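Local atomic coordinates of quinonprotein alcohol dehydrogenase-like protein (PDB entry 4R5O), a protein that is of unknown function but binds calcium ions and joins an immunoglobulin-like beta-sandwich domain to a seven-bladed beta-propeller. Residues 380-392 with 400-412. Numbering follows the deposited sequence.
Sequences NQQSGELYVTYTE and IVVYSKDGKVLHT. With CA (calcium ion), chain M.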
# COMPACT_ATOMS: atom_id res chain seq x y z
N ASN A 380 14.80 -0.64 -0.90
CA ASN A 380 14.79 -2.08 -1.02
C ASN A 380 15.94 -2.60 -0.17
O ASN A 380 17.10 -2.34 -0.52
CB ASN A 380 14.87 -2.49 -2.48
CG ASN A 380 14.76 -3.97 -2.70
OD1 ASN A 380 15.35 -4.78 -2.00
ND2 ASN A 380 14.03 -4.35 -3.73
N GLN A 381 15.65 -3.29 0.94
CA GLN A 381 16.66 -3.73 1.89
C GLN A 381 17.47 -4.96 1.40
O GLN A 381 18.44 -5.32 2.06
CB GLN A 381 16.01 -4.05 3.24
CG GLN A 381 15.28 -2.86 3.89
CD GLN A 381 16.13 -1.65 4.23
OE1 GLN A 381 17.36 -1.71 4.32
NE2 GLN A 381 15.45 -0.53 4.50
N GLN A 382 17.15 -5.55 0.24
CA GLN A 382 17.91 -6.71 -0.27
C GLN A 382 18.94 -6.27 -1.32
O GLN A 382 20.03 -6.84 -1.37
CB GLN A 382 16.97 -7.77 -0.87
CG GLN A 382 16.10 -8.45 0.21
CD GLN A 382 14.95 -9.28 -0.30
OE1 GLN A 382 14.40 -9.05 -1.39
NE2 GLN A 382 14.46 -10.19 0.55
N SER A 383 18.60 -5.25 -2.14
CA SER A 383 19.47 -4.72 -3.20
C SER A 383 20.12 -3.37 -2.87
O SER A 383 21.11 -3.00 -3.49
CB SER A 383 18.66 -4.55 -4.47
OG SER A 383 17.56 -3.68 -4.24
N GLY A 384 19.53 -2.62 -1.95
CA GLY A 384 20.01 -1.29 -1.58
C GLY A 384 19.45 -0.19 -2.48
O GLY A 384 19.86 0.96 -2.38
N GLU A 385 18.53 -0.55 -3.38
CA GLU A 385 17.87 0.34 -4.34
C GLU A 385 16.97 1.35 -3.62
O GLU A 385 16.18 0.97 -2.76
CB GLU A 385 17.04 -0.46 -5.36
CG GLU A 385 17.81 -1.31 -6.36
CD GLU A 385 16.94 -2.28 -7.14
OE1 GLU A 385 16.20 -3.07 -6.51
OE2 GLU A 385 17.03 -2.27 -8.38
N LEU A 386 17.09 2.64 -3.99
CA LEU A 386 16.30 3.76 -3.46
C LEU A 386 15.20 4.13 -4.45
O LEU A 386 15.48 4.33 -5.62
CB LEU A 386 17.23 4.96 -3.18
CG LEU A 386 16.63 6.23 -2.54
CD1 LEU A 386 16.37 6.04 -1.04
CD2 LEU A 386 17.58 7.37 -2.68
N TYR A 387 13.97 4.20 -3.97
CA TYR A 387 12.81 4.56 -4.76
C TYR A 387 12.39 5.96 -4.40
O TYR A 387 11.92 6.21 -3.29
CB TYR A 387 11.64 3.59 -4.56
CG TYR A 387 12.00 2.12 -4.61
CD1 TYR A 387 12.42 1.53 -5.78
CD2 TYR A 387 11.78 1.30 -3.52
CE1 TYR A 387 12.73 0.18 -5.85
CE2 TYR A 387 12.07 -0.06 -3.57
CZ TYR A 387 12.53 -0.62 -4.75
OH TYR A 387 12.79 -1.97 -4.85
N VAL A 388 12.54 6.87 -5.34
CA VAL A 388 12.23 8.28 -5.23
C VAL A 388 11.03 8.63 -6.10
O VAL A 388 11.01 8.27 -7.28
CB VAL A 388 13.47 9.10 -5.63
CG1 VAL A 388 13.24 10.57 -5.39
CG2 VAL A 388 14.71 8.64 -4.88
N THR A 389 10.04 9.35 -5.53
CA THR A 389 8.84 9.83 -6.23
C THR A 389 9.04 11.31 -6.58
O THR A 389 9.18 12.14 -5.69
CB THR A 389 7.59 9.60 -5.39
OG1 THR A 389 7.49 8.21 -5.06
CG2 THR A 389 6.33 10.08 -6.07
N TYR A 390 9.06 11.61 -7.89
CA TYR A 390 9.20 12.95 -8.44
C TYR A 390 7.91 13.45 -9.08
O TYR A 390 7.14 12.63 -9.60
CB TYR A 390 10.31 12.98 -9.51
CG TYR A 390 11.70 12.69 -9.02
CD1 TYR A 390 12.47 13.68 -8.42
CD2 TYR A 390 12.30 11.47 -9.27
CE1 TYR A 390 13.78 13.44 -8.02
CE2 TYR A 390 13.61 11.22 -8.88
CZ TYR A 390 14.35 12.20 -8.25
OH TYR A 390 15.65 11.97 -7.85
N THR A 391 7.71 14.79 -9.09
CA THR A 391 6.59 15.44 -9.77
C THR A 391 7.12 16.69 -10.46
O THR A 391 7.77 17.52 -9.82
CB THR A 391 5.42 15.76 -8.83
OG1 THR A 391 4.95 14.56 -8.21
CG2 THR A 391 4.26 16.44 -9.54
N GLU A 392 6.84 16.79 -11.78
CA GLU A 392 7.15 17.98 -12.57
C GLU A 392 6.07 18.98 -12.25
O GLU A 392 4.89 18.74 -12.54
CB GLU A 392 7.29 17.68 -14.08
CG GLU A 392 8.53 16.89 -14.48
CD GLU A 392 8.82 16.77 -15.97
OE1 GLU A 392 8.51 17.71 -16.72
OE2 GLU A 392 9.46 15.76 -16.35
N ILE A 400 8.26 7.29 -10.57
CA ILE A 400 9.00 6.61 -9.52
C ILE A 400 10.35 6.25 -10.14
O ILE A 400 10.40 5.49 -11.10
CB ILE A 400 8.28 5.40 -8.87
CG1 ILE A 400 6.94 5.81 -8.25
CG2 ILE A 400 9.19 4.73 -7.84
CD1 ILE A 400 6.08 4.64 -7.82
N VAL A 401 11.43 6.85 -9.64
CA VAL A 401 12.77 6.56 -10.13
C VAL A 401 13.44 5.66 -9.10
O VAL A 401 13.43 5.96 -7.91
CB VAL A 401 13.60 7.83 -10.44
CG1 VAL A 401 14.98 7.47 -10.96
CG2 VAL A 401 12.88 8.72 -11.46
N VAL A 402 13.94 4.52 -9.58
CA VAL A 402 14.63 3.50 -8.79
C VAL A 402 16.11 3.65 -9.07
O VAL A 402 16.55 3.41 -10.20
CB VAL A 402 14.11 2.05 -9.09
CG1 VAL A 402 14.92 1.01 -8.32
CG2 VAL A 402 12.62 1.91 -8.85
N TYR A 403 16.87 4.09 -8.04
CA TYR A 403 18.32 4.28 -8.10
C TYR A 403 19.05 3.10 -7.50
O TYR A 403 18.57 2.50 -6.56
CB TYR A 403 18.74 5.56 -7.36
CG TYR A 403 18.24 6.86 -7.96
CD1 TYR A 403 18.94 7.48 -9.00
CD2 TYR A 403 17.13 7.52 -7.43
CE1 TYR A 403 18.51 8.69 -9.54
CE2 TYR A 403 16.69 8.73 -7.97
CZ TYR A 403 17.38 9.31 -9.02
OH TYR A 403 16.98 10.52 -9.55
N SER A 404 20.25 2.82 -7.97
CA SER A 404 21.10 1.79 -7.38
C SER A 404 21.80 2.37 -6.14
O SER A 404 21.74 3.59 -5.94
CB SER A 404 22.11 1.29 -8.41
OG SER A 404 22.98 2.32 -8.83
N LYS A 405 22.49 1.53 -5.33
CA LYS A 405 23.28 1.97 -4.17
C LYS A 405 24.22 3.13 -4.53
O LYS A 405 24.52 3.99 -3.70
CB LYS A 405 24.15 0.82 -3.60
CG LYS A 405 23.47 -0.49 -3.22
CD LYS A 405 24.46 -1.51 -2.59
CE LYS A 405 25.59 -1.99 -3.47
NZ LYS A 405 26.57 -2.84 -2.73
N ASP A 406 24.70 3.12 -5.80
CA ASP A 406 25.66 4.04 -6.42
C ASP A 406 24.98 5.24 -7.13
O ASP A 406 25.68 6.05 -7.74
CB ASP A 406 26.49 3.25 -7.45
CG ASP A 406 27.08 1.96 -6.90
OD1 ASP A 406 27.89 2.03 -5.94
OD2 ASP A 406 26.74 0.87 -7.44
N GLY A 407 23.66 5.34 -7.06
CA GLY A 407 22.91 6.45 -7.63
C GLY A 407 22.64 6.40 -9.12
O GLY A 407 22.35 7.44 -9.72
N LYS A 408 22.69 5.20 -9.74
CA LYS A 408 22.40 5.08 -11.17
C LYS A 408 20.93 4.71 -11.35
O LYS A 408 20.44 3.87 -10.61
CB LYS A 408 23.32 4.06 -11.86
N VAL A 409 20.24 5.35 -12.32
CA VAL A 409 18.82 5.11 -12.61
C VAL A 409 18.68 3.71 -13.16
O VAL A 409 19.37 3.36 -14.11
CB VAL A 409 18.20 6.17 -13.57
CG1 VAL A 409 16.75 5.85 -13.91
CG2 VAL A 409 18.33 7.58 -13.00
N LEU A 410 17.81 2.90 -12.55
CA LEU A 410 17.57 1.52 -12.96
C LEU A 410 16.18 1.34 -13.53
O LEU A 410 15.98 0.48 -14.39
CB LEU A 410 17.75 0.56 -11.76
CG LEU A 410 19.15 0.45 -11.14
CD1 LEU A 410 19.13 -0.53 -10.00
CD2 LEU A 410 20.20 0.04 -12.16
N HIS A 411 15.20 2.10 -13.02
CA HIS A 411 13.80 2.02 -13.45
C HIS A 411 13.12 3.37 -13.38
O HIS A 411 13.45 4.20 -12.54
CB HIS A 411 13.00 1.04 -12.58
CG HIS A 411 13.60 -0.33 -12.46
ND1 HIS A 411 13.35 -1.30 -13.37
CD2 HIS A 411 14.42 -0.83 -11.51
CE1 HIS A 411 14.03 -2.36 -12.97
NE2 HIS A 411 14.67 -2.13 -11.85
N THR A 412 12.14 3.58 -14.25
CA THR A 412 11.30 4.76 -14.28
C THR A 412 9.89 4.24 -14.45
O THR A 412 9.60 3.56 -15.44
CB THR A 412 11.75 5.77 -15.34
OG1 THR A 412 13.11 6.14 -15.10
CG2 THR A 412 10.89 7.03 -15.36
CA CA M . 8.71 2.73 -17.38
O HOH W 1 6.54 1.67 -16.28
O HOH W 2 8.33 5.20 -18.01
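Four backbone hydrogen bonds join Leu386 to Tyr403 and Val388 to Val401, two for each antiparallel hydrogen-bonded pair. The Val388 N to Val401 O bond is nearly straight (175°, 2.9 Å), and Val401 N answers to Val388 O.

On the face carrying Leu386 and Val388, the tyrosines Tyr390 and Tyr403 reach toward each other from opposite directions, and their hydroxyls hydrogen-bond, OH to OH 2.6 Å. Each has CG beside its backbone N (chi1 -64° and -65°), which swings the phenols together. Valine, beta-branched and apolar, suits a strand and offers a methyl to each ring edge: Val401 CG2 meets Tyr390 at CD2 (3.6 Å), Val388 CG2 meets Tyr403 at CE2 (3.7 Å).

On the other face Tyr387 lies alongside Val402; its ring meets that of Phe104, and Ile423 of strand 422-424 also touches the side chain. The Asn380 amide donates in its own plane from ND2 to Tyr387 OH (2.9 Å), so the hydroxyl accepts a hydrogen bond from an amide.

Glu385 sends its extended chain across Leu410 at about a right angle, CG to CD1 3.9 Å, while OE1 accepts from Ser383 OG at 2.7 Å. With an alanine in place of Glu385, the Ser383 hydroxyl would probably lose this acceptor and Leu410 the aliphatic chain crossing it.

Strands 386-392 and 397-403 form the central hairpin of a four-stranded antiparallel blade, whose next strand, 409-416, begins with a classic beta bulge of Leu410 and His411 opposite Val402, an arrangement belonging to the seven-bladed beta-propeller.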